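Local coordinates for 2,3-dihydroxybenzoate-AMP ligase (Mycobacterium smegmatis, PDB 5KEI), which belongs to the ANL superfamily of AMP-binding enzymes, built from a large N-terminal domain and a small C-terminal domain, at residues I456-V461 against I547-I552; I460-E465 against R529-V534; V467-L472 against A485-L490. All blocks are in the same frame, centred on the assembly; numbering follows the deposited sequence.

Contact 1 (I456-V461 against I547-I552); sequences IKDVIV and IDKKAI
D458 and K549 approach from opposite directions and join in a salt bridge, OD2 of D458 meeting NZ of K549 at 2.5 Å, a very short and so somewhat doubtful distance. The same oxygen stays close to the end of the lysine chain, 3.3 Å from CE and 3.4 Å from CD of K549, so OD2 also lies beside the last methylenes. K549 is extended beyond CG and crosses a wide gap between backbones: the CA atoms of D458 and K549 are 10.3 Å apart. For D458, CG stands anti to the backbone N (chi1 -171°), which swings the carboxylate out to meet the lysine. The ammonium has further partners, a salt bridge to E473 OE2 and a hydrogen bond to A487 O. Two carboxylates and a carbonyl around it would be expected to keep it protonated. Segment 456-461 carries the short sequence where ANL enzymes generally have the hinge between their two domains, and it runs into strand 459-462; K549 opens the short helix 549-553 near the C-terminus. D458 is placed by its backbone bond to A469, the first residue of helix 469-477, and its side chain also touches A469 and L470. D548, at the N-cap of the lysine's helix, accepts from I552 N through its carbonyl O at 3.1 Å.

Contact 2 (I460-E465 against R529-V534); sequences IVRGGE and RPDALV
A tight beta hairpin, strands 459-462 and 465-468 joined by a type II' turn from R462 to E465, sends R462 across to D531, just ahead of strand 532-535. CG of R462 is anti to the backbone N (chi1 178°) and the chain stays extended to NE, so the guanidinium arrives edge-on with its NE and NH2 side against the carboxylate. NE of R462 bonds almost straight (173°) at 3.1 Å to OD2 of D531, which offers its syn lone pair and lies in the guanidinium plane. NH2 of R462 completes a two-pronged salt bridge with OD1 of D531, though the modelled length, 2.4 Å, is doubtful; a weak, bent bond runs from NE of R462 to OD1 of D531 at 3.0 Å. The two flat groups are nearly coplanar, 21° apart. This small hairpin belongs to the C-terminal part of the ANL fold, and D531 fastens its turn end to the three-stranded sheet of that part. The turn is closed by E465 N to R462 O at 3.2 Å, with G463 at positive phi. D531 is itself held by strand 498-505: OD2 also accepts from I499 N, and its backbone pairs with I499. L495 touches both R462 and D531.

Contact 3 (V467-L472 against A485-L490); sequences VSALDL and AAAVAL
This is a buried helix-on-strand contact in the C-terminal domain, where the first turn of helix 469-477 lies against strand 482-492, an outermost strand of the three-stranded sheet. Three residues carry it: A469 and L472 from the helix and A487 from the strand. CB of A469 sits 3.8 Å from CB of A487. CB of A469 also comes to 3.6 Å from the carbonyl O of A487. L472 adds a second apolar touch, its CD2 3.9 Å from CB of A487; CG of L472 lies anti to the backbone N (chi1 176°), which brings CD2 to A487 from the same helical turn. A487 CB thus rests between the two helix side chains. With two alanines facing each other, the backbones come close, 5.1 Å between the CA atoms of A469 and A487. A486 and V488 point to the far face, where I552 of helix 549-553 packs on them, while I460 touches A469 and A487 beside the contact. S468 is the N-cap of the helix; its OG accepts a weak bond from D471 N at 3.3 Å, and S468 O accepts from L472 N at 3.1 Å. D471 makes a weak hydrogen bond to T216, part of the glycine- and threonine-rich loop that in this family is typically the phosphate-binding loop of the large domain. The backbone of A487 is used too, its N donating to E473 OE2. The contact itself is therefore chiefly apolar, methyl on methyl, with one CB lying on a carbonyl oxygen, and depends on close fit of small groups; the backbone N of A487 is met by a charged side chain, while the neighbours A486 and V488 pair with strand 498-505.

The three contacts form one cluster in the C-terminal domain, with centres 7 Å (contacts 1 and 3), 8 Å (contacts 2 and 3) and 12 Å (contacts 1 and 2) apart. The segments of contacts 1 and 2 share I460 and V461 on strand 459-462, contact 1 reaching from just before it to helix 549-553, contact 2 from its end toward strand 532-535. Contact 3 is nested in the chain loops both close. The hairpin joins them: I460 N lies 2.7 Å from V467 O, a probable hydrogen bond. I460 also packs on contact 3, its CG2 3.8 Å from CB of A489. Through D471 and T216, contact 3 touches the large domain's probable phosphate-binding loop.

Contact 1 (I456-V461 against I547-I552)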
loop_
_atom_site.group_PDB
_atom_site.type_symbol
_atom_site.label_atom_id
_atom_site.label_comp_id
_atom_site.label_asym_id
_atom_site.label_seq_id
_atom_site.Cartn_x
_atom_site.Cartn_y
_atom_site.Cartn_z
ATOM N N ILE A 456 -17.813 1.481 -3.224
ATOM C CA ILE A 456 -19.023 1.529 -2.438
ATOM C C ILE A 456 -19.286 2.985 -2.069
ATOM O O ILE A 456 -18.383 3.674 -1.605
ATOM C CB ILE A 456 -18.915 0.661 -1.194
ATOM C CG1 ILE A 456 -18.803 -0.810 -1.604
ATOM C CG2 ILE A 456 -20.119 0.862 -0.297
ATOM C CD1 ILE A 456 -19.991 -1.316 -2.405
ATOM N N LYS A 457 -20.503 3.465 -2.316
ATOM C CA LYS A 457 -20.843 4.853 -1.969
ATOM C C LYS A 457 -21.899 4.929 -0.866
ATOM O O LYS A 457 -22.622 3.961 -0.607
ATOM C CB LYS A 457 -21.311 5.639 -3.210
ATOM C CG LYS A 457 -20.238 5.771 -4.287
ATOM C CD LYS A 457 -20.618 6.726 -5.400
ATOM C CE LYS A 457 -19.495 7.757 -5.607
ATOM N NZ LYS A 457 -19.551 8.491 -6.912
ATOM N N ASP A 458 -21.959 6.081 -0.206
ATOM C CA ASP A 458 -22.962 6.326 0.816
ATOM C C ASP A 458 -23.326 7.815 0.804
ATOM O O ASP A 458 -22.665 8.656 1.429
ATOM C CB ASP A 458 -22.444 5.867 2.180
ATOM C CG ASP A 458 -23.511 5.899 3.258
ATOM O OD1 ASP A 458 -24.674 6.214 2.924
ATOM O OD2 ASP A 458 -23.184 5.596 4.435
ATOM N N VAL A 459 -24.381 8.137 0.066
ATOM C CA VAL A 459 -24.702 9.527 -0.205
ATOM C C VAL A 459 -25.914 10.015 0.576
ATOM O O VAL A 459 -26.950 9.341 0.637
ATOM C CB VAL A 459 -24.949 9.750 -1.708
ATOM C CG1 VAL A 459 -25.958 8.739 -2.243
ATOM C CG2 VAL A 459 -25.423 11.164 -1.957
ATOM N N ILE A 460 -25.768 11.187 1.186
ATOM C CA ILE A 460 -26.889 11.880 1.821
ATOM C C ILE A 460 -27.305 13.084 0.991
ATOM O O ILE A 460 -26.486 13.974 0.722
ATOM C CB ILE A 460 -26.540 12.370 3.221
ATOM C CG1 ILE A 460 -25.978 11.214 4.061
ATOM C CG2 ILE A 460 -27.776 13.039 3.852
ATOM C CD1 ILE A 460 -25.476 11.626 5.437
ATOM N N VAL A 461 -28.567 13.114 0.577
ATOM C CA VAL A 461 -29.040 14.203 -0.273
ATOM C C VAL A 461 -29.546 15.351 0.609
ATOM O O VAL A 461 -30.700 15.379 1.018
ATOM C CB VAL A 461 -30.128 13.714 -1.271
ATOM C CG1 VAL A 461 -30.578 14.845 -2.179
ATOM C CG2 VAL A 461 -29.566 12.596 -2.120
ATOM N N ILE A 547 -21.162 -0.301 9.801
ATOM C CA ILE A 547 -22.126 0.356 10.666
ATOM C C ILE A 547 -23.533 0.101 10.137
ATOM O O ILE A 547 -23.763 0.227 8.938
ATOM C CB ILE A 547 -21.836 1.872 10.760
ATOM C CG1 ILE A 547 -20.407 2.100 11.284
ATOM C CG2 ILE A 547 -22.866 2.557 11.639
ATOM C CD1 ILE A 547 -19.971 3.568 11.346
ATOM N N ASP A 548 -24.454 -0.313 11.011
ATOM C CA ASP A 548 -25.836 -0.595 10.590
ATOM C C ASP A 548 -26.685 0.680 10.625
ATOM O O ASP A 548 -27.403 0.934 11.587
ATOM C CB ASP A 548 -26.468 -1.686 11.471
ATOM C CG ASP A 548 -27.799 -2.209 10.909
ATOM O OD1 ASP A 548 -28.246 -1.726 9.843
ATOM O OD2 ASP A 548 -28.385 -3.130 11.522
ATOM N N LYS A 549 -26.596 1.470 9.563
ATOM C CA LYS A 549 -27.168 2.805 9.547
ATOM C C LYS A 549 -28.686 2.782 9.460
ATOM O O LYS A 549 -29.350 3.655 10.009
ATOM C CB LYS A 549 -26.589 3.617 8.386
ATOM C CG LYS A 549 -25.102 3.884 8.516
ATOM C CD LYS A 549 -24.602 4.812 7.432
ATOM C CE LYS A 549 -23.213 5.350 7.773
ATOM N NZ LYS A 549 -22.734 6.324 6.742
ATOM N N LYS A 550 -29.233 1.788 8.774
ATOM C CA LYS A 550 -30.674 1.653 8.676
ATOM C C LYS A 550 -31.236 1.433 10.072
ATOM O O LYS A 550 -32.349 1.850 10.381
ATOM C CB LYS A 550 -31.055 0.503 7.738
ATOM C CG LYS A 550 -30.053 0.288 6.611
ATOM C CD LYS A 550 -30.613 -0.573 5.478
ATOM C CE LYS A 550 -31.417 0.252 4.474
ATOM N NZ LYS A 550 -30.571 1.212 3.699
ATOM N N ALA A 551 -30.441 0.790 10.920
ATOM C CA ALA A 551 -30.831 0.549 12.297
ATOM C C ALA A 551 -30.732 1.830 13.116
ATOM O O ALA A 551 -31.616 2.126 13.921
ATOM C CB ALA A 551 -29.969 -0.535 12.911
ATOM N N ILE A 552 -29.653 2.582 12.907
ATOM C CA ILE A 552 -29.456 3.865 13.583
ATOM C C ILE A 552 -30.591 4.839 13.238
ATOM O O ILE A 552 -31.009 5.630 14.085
ATOM C CB ILE A 552 -28.084 4.493 13.221
ATOM C CG1 ILE A 552 -26.936 3.591 13.684
ATOM C CG2 ILE A 552 -27.929 5.874 13.832
ATOM C CD1 ILE A 552 -25.561 4.182 13.445
#

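Contact 2 (I460-E465 against R529-V534)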
loop_
_atom_site.group_PDB
_atom_site.type_symbol
_atom_site.label_atom_id
_atom_site.label_comp_id
_atom_site.label_asym_id
_atom_site.label_seq_id
_atom_site.Cartn_x
_atom_site.Cartn_y
_atom_site.Cartn_z
ATOM N N ILE A 460 -25.768 11.187 1.186
ATOM C CA ILE A 460 -26.889 11.880 1.821
ATOM C C ILE A 460 -27.305 13.084 0.991
ATOM O O ILE A 460 -26.486 13.974 0.722
ATOM C CB ILE A 460 -26.540 12.370 3.221
ATOM C CG1 ILE A 460 -25.978 11.214 4.061
ATOM C CG2 ILE A 460 -27.776 13.039 3.852
ATOM C CD1 ILE A 460 -25.476 11.626 5.437
ATOM N N VAL A 461 -28.567 13.114 0.577
ATOM C CA VAL A 461 -29.040 14.203 -0.273
ATOM C C VAL A 461 -29.546 15.351 0.609
ATOM O O VAL A 461 -30.700 15.379 1.018
ATOM C CB VAL A 461 -30.128 13.714 -1.271
ATOM C CG1 VAL A 461 -30.578 14.845 -2.179
ATOM C CG2 VAL A 461 -29.566 12.596 -2.120
ATOM N N ARG A 462 -28.644 16.278 0.918
ATOM C CA ARG A 462 -28.937 17.375 1.826
ATOM C C ARG A 462 -29.046 18.700 1.082
ATOM O O ARG A 462 -28.032 19.315 0.754
ATOM C CB ARG A 462 -27.857 17.492 2.905
ATOM C CG ARG A 462 -28.115 18.645 3.830
ATOM C CD ARG A 462 -26.947 19.063 4.700
ATOM N NE ARG A 462 -27.456 19.933 5.764
ATOM C CZ ARG A 462 -27.590 21.257 5.669
ATOM N NH1 ARG A 462 -27.227 21.907 4.570
ATOM N NH2 ARG A 462 -28.088 21.933 6.688
ATOM N N GLY A 463 -30.274 19.151 0.846
ATOM C CA GLY A 463 -30.493 20.302 -0.004
ATOM C C GLY A 463 -30.017 19.997 -1.411
ATOM O O GLY A 463 -30.283 18.924 -1.954
ATOM N N GLY A 464 -29.298 20.939 -2.005
ATOM C CA GLY A 464 -28.806 20.762 -3.360
ATOM C C GLY A 464 -27.446 20.087 -3.403
ATOM O O GLY A 464 -26.816 20.013 -4.458
ATOM N N GLU A 465 -26.995 19.597 -2.251
ATOM C CA GLU A 465 -25.720 18.905 -2.167
ATOM C C GLU A 465 -25.917 17.414 -2.047
ATOM O O GLU A 465 -26.815 16.945 -1.349
ATOM C CB GLU A 465 -24.898 19.403 -0.987
ATOM C CG GLU A 465 -24.491 20.861 -1.109
ATOM C CD GLU A 465 -23.698 21.154 -2.371
ATOM O OE1 GLU A 465 -22.870 20.294 -2.767
ATOM O OE2 GLU A 465 -23.892 22.253 -2.945
ATOM N N ARG A 529 -21.847 19.837 6.558
ATOM C CA ARG A 529 -21.617 19.648 7.979
ATOM C C ARG A 529 -22.874 19.078 8.610
ATOM O O ARG A 529 -23.972 19.323 8.115
ATOM C CB ARG A 529 -21.197 20.958 8.627
ATOM C CG ARG A 529 -19.936 21.540 8.024
ATOM C CD ARG A 529 -19.508 22.784 8.773
ATOM N NE ARG A 529 -18.551 23.561 8.001
ATOM C CZ ARG A 529 -18.409 24.875 8.106
ATOM N NH1 ARG A 529 -19.168 25.553 8.957
ATOM N NH2 ARG A 529 -17.513 25.505 7.357
ATOM N N PRO A 530 -22.721 18.280 9.681
ATOM C CA PRO A 530 -23.899 17.622 10.262
ATOM C C PRO A 530 -24.863 18.638 10.869
ATOM O O PRO A 530 -24.398 19.601 11.475
ATOM C CB PRO A 530 -23.313 16.718 11.363
ATOM C CG PRO A 530 -21.845 16.769 11.207
ATOM C CD PRO A 530 -21.512 18.038 10.479
ATOM N N ASP A 531 -26.164 18.422 10.709
ATOM C CA ASP A 531 -27.168 19.295 11.301
ATOM C C ASP A 531 -27.376 18.972 12.787
ATOM O O ASP A 531 -27.805 19.830 13.575
ATOM C CB ASP A 531 -28.503 19.176 10.551
ATOM C CG ASP A 531 -28.361 19.393 9.054
ATOM O OD1 ASP A 531 -28.235 20.565 8.621
ATOM O OD2 ASP A 531 -28.385 18.382 8.308
ATOM N N ALA A 532 -27.075 17.734 13.172
ATOM C CA ALA A 532 -27.289 17.306 14.555
ATOM C C ALA A 532 -26.221 16.326 15.001
ATOM O O ALA A 532 -25.647 15.602 14.194
ATOM C CB ALA A 532 -28.667 16.693 14.713
ATOM N N LEU A 533 -25.952 16.311 16.298
ATOM C CA LEU A 533 -24.935 15.432 16.857
ATOM C C LEU A 533 -25.555 14.547 17.931
ATOM O O LEU A 533 -26.216 15.051 18.837
ATOM C CB LEU A 533 -23.790 16.259 17.426
ATOM C CG LEU A 533 -22.798 15.524 18.315
ATOM C CD1 LEU A 533 -21.902 14.623 17.476
ATOM C CD2 LEU A 533 -21.992 16.534 19.094
ATOM N N VAL A 534 -25.373 13.233 17.831
ATOM C CA VAL A 534 -25.975 12.321 18.811
ATOM C C VAL A 534 -24.962 11.284 19.300
ATOM O O VAL A 534 -24.469 10.475 18.515
ATOM C CB VAL A 534 -27.220 11.606 18.231
ATOM C CG1 VAL A 534 -27.599 10.416 19.075
ATOM C CG2 VAL A 534 -28.395 12.571 18.119
#

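Contact 3 (V467-L472 against A485-L490)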
loop_
_atom_site.group_PDB
_atom_site.type_symbol
_atom_site.label_atom_id
_atom_site.label_comp_id
_atom_site.label_asym_id
_atom_site.label_seq_id
_atom_site.Cartn_x
_atom_site.Cartn_y
_atom_site.Cartn_z
ATOM N N VAL A 467 -23.992 14.815 -0.455
ATOM C CA VAL A 467 -22.910 14.714 0.508
ATOM C C VAL A 467 -22.494 13.263 0.705
ATOM O O VAL A 467 -23.345 12.381 0.844
ATOM C CB VAL A 467 -23.317 15.322 1.868
ATOM C CG1 VAL A 467 -22.175 15.211 2.868
ATOM C CG2 VAL A 467 -23.744 16.772 1.684
ATOM N N SER A 468 -21.189 13.011 0.707
ATOM C CA SER A 468 -20.692 11.675 1.020
ATOM C C SER A 468 -20.616 11.481 2.530
ATOM O O SER A 468 -19.910 12.219 3.217
ATOM C CB SER A 468 -19.316 11.433 0.394
ATOM O OG SER A 468 -18.812 10.169 0.787
ATOM N N ALA A 469 -21.348 10.491 3.036
ATOM C CA ALA A 469 -21.282 10.139 4.453
ATOM C C ALA A 469 -19.894 9.601 4.816
ATOM O O ALA A 469 -19.333 9.939 5.853
ATOM C CB ALA A 469 -22.352 9.113 4.796
ATOM N N LEU A 470 -19.358 8.763 3.936
ATOM C CA LEU A 470 -18.040 8.164 4.106
ATOM C C LEU A 470 -16.927 9.187 4.305
ATOM O O LEU A 470 -16.138 9.055 5.231
ATOM C CB LEU A 470 -17.705 7.281 2.902
ATOM C CG LEU A 470 -18.690 6.132 2.703
ATOM C CD1 LEU A 470 -18.234 5.277 1.538
ATOM C CD2 LEU A 470 -18.845 5.310 3.997
ATOM N N ASP A 471 -16.837 10.201 3.452
ATOM C CA ASP A 471 -15.760 11.152 3.662
ATOM C C ASP A 471 -16.091 12.139 4.798
ATOM O O ASP A 471 -15.185 12.606 5.495
ATOM C CB ASP A 471 -15.413 11.895 2.370
ATOM C CG ASP A 471 -14.241 12.874 2.557
ATOM O OD1 ASP A 471 -13.136 12.442 2.998
ATOM O OD2 ASP A 471 -14.422 14.077 2.257
ATOM N N LEU A 472 -17.369 12.438 5.012
ATOM C CA LEU A 472 -17.731 13.226 6.181
ATOM C C LEU A 472 -17.282 12.510 7.457
ATOM O O LEU A 472 -16.742 13.139 8.365
ATOM C CB LEU A 472 -19.238 13.494 6.224
ATOM C CG LEU A 472 -19.710 14.230 7.484
ATOM C CD1 LEU A 472 -18.881 15.482 7.752
ATOM C CD2 LEU A 472 -21.182 14.589 7.384
ATOM N N ALA A 485 -17.645 7.135 14.224
ATOM C CA ALA A 485 -18.611 8.119 13.725
ATOM C C ALA A 485 -19.510 7.525 12.655
ATOM O O ALA A 485 -19.075 6.685 11.874
ATOM C CB ALA A 485 -17.899 9.346 13.177
ATOM N N ALA A 486 -20.765 7.963 12.620
ATOM C CA ALA A 486 -21.686 7.579 11.549
ATOM C C ALA A 486 -22.540 8.770 11.080
ATOM O O ALA A 486 -23.293 9.350 11.856
ATOM C CB ALA A 486 -22.576 6.433 12.002
ATOM N N ALA A 487 -22.390 9.145 9.813
ATOM C CA ALA A 487 -23.211 10.195 9.223
ATOM C C ALA A 487 -24.438 9.528 8.635
ATOM O O ALA A 487 -24.339 8.657 7.770
ATOM C CB ALA A 487 -22.441 10.983 8.156
ATOM N N VAL A 488 -25.600 9.911 9.138
ATOM C CA VAL A 488 -26.830 9.236 8.782
ATOM C C VAL A 488 -27.817 10.243 8.167
ATOM O O VAL A 488 -27.793 11.439 8.490
ATOM C CB VAL A 488 -27.434 8.540 10.024
ATOM C CG1 VAL A 488 -28.539 7.634 9.625
ATOM C CG2 VAL A 488 -26.356 7.727 10.749
ATOM N N ALA A 489 -28.659 9.753 7.263
ATOM C CA ALA A 489 -29.669 10.566 6.602
ATOM C C ALA A 489 -31.002 10.458 7.325
ATOM O O ALA A 489 -31.502 9.358 7.567
ATOM C CB ALA A 489 -29.825 10.144 5.139
ATOM N N LEU A 490 -31.564 11.610 7.679
ATOM C CA LEU A 490 -32.907 11.675 8.243
ATOM C C LEU A 490 -33.805 12.504 7.338
ATOM O O LEU A 490 -33.372 13.540 6.829
ATOM C CB LEU A 490 -32.863 12.278 9.636
ATOM C CG LEU A 490 -32.055 11.442 10.618
ATOM C CD1 LEU A 490 -31.829 12.258 11.866
ATOM C CD2 LEU A 490 -32.762 10.139 10.929
#